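Local coordinates for Blr3880 protein (PDB 2OOD) that probably catalyses the zinc-dependent hydrolytic deamination of guanine to xanthine and ammonia, at residues A[192-197]-A[228-233]. Residues are numbered along the deposited sequence; the frame is centred on the assembly and turned at random.
Sequences QYHDKG and DCWVNT
At the N-terminal end of barrel strand 230-234, His194 from the turn after helix 179-193 meets Asp228, Cys229 and Trp230. Its imidazole gives a His-carboxylate hydrogen bond: NE2 of His194 donates to OD2 of Asp228 at 2.9 Å, N-H...O 155°. The oxygen lies close to the ring plane and accepts on its anti lone pair, and the carboxylate is turned 57° from the imidazole. On one face SG of Cys229 sits almost centrally, 4.0 Å from the centroid of the His194 ring, a sulfur-aromatic contact; CB of Asp195 covers part of the opposite face. CE1 of His194 meets CZ3 of Trp230 edge to edge at 3.9 Å.

In this TIM-barrel amidohydrolase the strand runs beside its parallel neighbour 199-205, and ND1 of His194 bonds to the backbone N of Tyr201 there. With both ring nitrogens engaged, the imidazole is fixed in rotation and ties the turn to strand 199-205 and to the residues leading into strand 230-234. A type II turn, closed by Lys196 N to Tyr193 O at 3.1 Å, carries His194 at its second position; CG anti to the backbone N (chi1 -174°) extends the ring toward Asp228. Leucine in place of His194 would probably leave the Asp228 carboxylate and the Tyr201 amide without these partners. Trp230 NE1 is bonded to Leu389 O, while Lys268 makes a cation-pi contact with the indole.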
# COMPACT_ATOMS: atom_id res chain seq x y z
N GLN A 192 8.52 -10.43 -37.20
CA GLN A 192 7.26 -9.71 -37.31
C GLN A 192 7.09 -8.44 -36.48
O GLN A 192 6.41 -7.51 -36.93
CB GLN A 192 6.09 -10.63 -36.96
CG GLN A 192 5.77 -11.66 -38.01
CD GLN A 192 4.37 -12.20 -37.85
OE1 GLN A 192 3.44 -11.44 -37.53
NE2 GLN A 192 4.19 -13.51 -38.09
N TYR A 193 7.69 -8.38 -35.30
CA TYR A 193 7.47 -7.22 -34.45
C TYR A 193 8.59 -6.30 -34.05
O TYR A 193 8.39 -5.08 -33.98
CB TYR A 193 6.75 -7.69 -33.19
CG TYR A 193 5.51 -8.49 -33.49
CD1 TYR A 193 4.37 -7.88 -33.99
CD2 TYR A 193 5.47 -9.86 -33.26
CE1 TYR A 193 3.22 -8.61 -34.26
CE2 TYR A 193 4.33 -10.61 -33.52
CZ TYR A 193 3.20 -9.98 -34.02
OH TYR A 193 2.05 -10.71 -34.25
N HIS A 194 9.77 -6.83 -33.78
CA HIS A 194 10.84 -5.94 -33.34
C HIS A 194 11.09 -4.70 -34.22
O HIS A 194 11.33 -4.80 -35.42
CB HIS A 194 12.16 -6.69 -33.15
CG HIS A 194 13.23 -5.83 -32.56
ND1 HIS A 194 13.09 -5.20 -31.34
CD2 HIS A 194 14.42 -5.42 -33.06
CE1 HIS A 194 14.14 -4.43 -31.12
NE2 HIS A 194 14.96 -4.54 -32.15
N ASP A 195 11.02 -3.54 -33.58
CA ASP A 195 11.27 -2.26 -34.23
C ASP A 195 10.33 -1.92 -35.38
O ASP A 195 10.70 -1.20 -36.32
CB ASP A 195 12.72 -2.18 -34.69
CG ASP A 195 13.17 -0.74 -34.91
OD1 ASP A 195 12.84 0.12 -34.06
OD2 ASP A 195 13.86 -0.46 -35.92
N LYS A 196 9.11 -2.43 -35.31
CA LYS A 196 8.08 -2.13 -36.30
C LYS A 196 7.15 -1.19 -35.53
O LYS A 196 6.51 -1.61 -34.57
CB LYS A 196 7.32 -3.39 -36.70
CG LYS A 196 8.16 -4.47 -37.36
CD LYS A 196 8.52 -4.10 -38.79
CE LYS A 196 9.10 -5.30 -39.54
NZ LYS A 196 8.14 -6.45 -39.57
N GLY A 197 7.08 0.07 -35.94
CA GLY A 197 6.24 1.00 -35.21
C GLY A 197 6.96 1.26 -33.91
O GLY A 197 8.18 1.41 -33.91
N ASP A 228 20.20 -5.91 -31.44
CA ASP A 228 19.35 -4.78 -31.08
C ASP A 228 18.24 -5.15 -30.10
O ASP A 228 17.67 -4.26 -29.46
CB ASP A 228 18.73 -4.17 -32.34
CG ASP A 228 18.22 -2.76 -32.11
OD1 ASP A 228 19.06 -1.87 -31.82
OD2 ASP A 228 16.99 -2.53 -32.22
N CYS A 229 17.95 -6.44 -29.98
CA CYS A 229 16.90 -6.89 -29.07
C CYS A 229 17.26 -6.78 -27.59
O CYS A 229 18.42 -6.90 -27.21
CB CYS A 229 16.53 -8.34 -29.37
SG CYS A 229 15.45 -8.59 -30.78
N TRP A 230 16.24 -6.56 -26.77
CA TRP A 230 16.38 -6.46 -25.32
C TRP A 230 16.39 -7.87 -24.72
O TRP A 230 16.06 -8.85 -25.40
CB TRP A 230 15.19 -5.70 -24.73
CG TRP A 230 15.30 -4.20 -24.71
CD1 TRP A 230 15.38 -3.42 -23.61
CD2 TRP A 230 15.30 -3.31 -25.84
NE1 TRP A 230 15.42 -2.09 -23.97
CE2 TRP A 230 15.37 -2.00 -25.33
CE3 TRP A 230 15.24 -3.49 -27.22
CZ2 TRP A 230 15.39 -0.88 -26.17
CZ3 TRP A 230 15.25 -2.37 -28.05
CH2 TRP A 230 15.33 -1.08 -27.52
N VAL A 231 16.77 -7.96 -23.45
CA VAL A 231 16.78 -9.22 -22.71
C VAL A 231 16.03 -8.91 -21.41
O VAL A 231 16.39 -7.97 -20.69
CB VAL A 231 18.21 -9.72 -22.38
CG1 VAL A 231 18.14 -11.10 -21.75
CG2 VAL A 231 19.05 -9.76 -23.64
N ASN A 232 14.99 -9.68 -21.12
CA ASN A 232 14.17 -9.44 -19.94
C ASN A 232 14.02 -10.71 -19.12
O ASN A 232 13.66 -11.75 -19.65
CB ASN A 232 12.80 -8.92 -20.41
CG ASN A 232 11.84 -8.66 -19.27
OD1 ASN A 232 12.21 -8.10 -18.23
ND2 ASN A 232 10.58 -9.04 -19.46
N THR A 233 14.31 -10.63 -17.82
CA THR A 233 14.21 -11.80 -16.95
C THR A 233 14.06 -11.46 -15.46
O THR A 233 13.81 -10.31 -15.10
CB THR A 233 15.47 -12.71 -17.13
OG1 THR A 233 15.24 -13.98 -16.51
CG2 THR A 233 16.70 -12.06 -16.52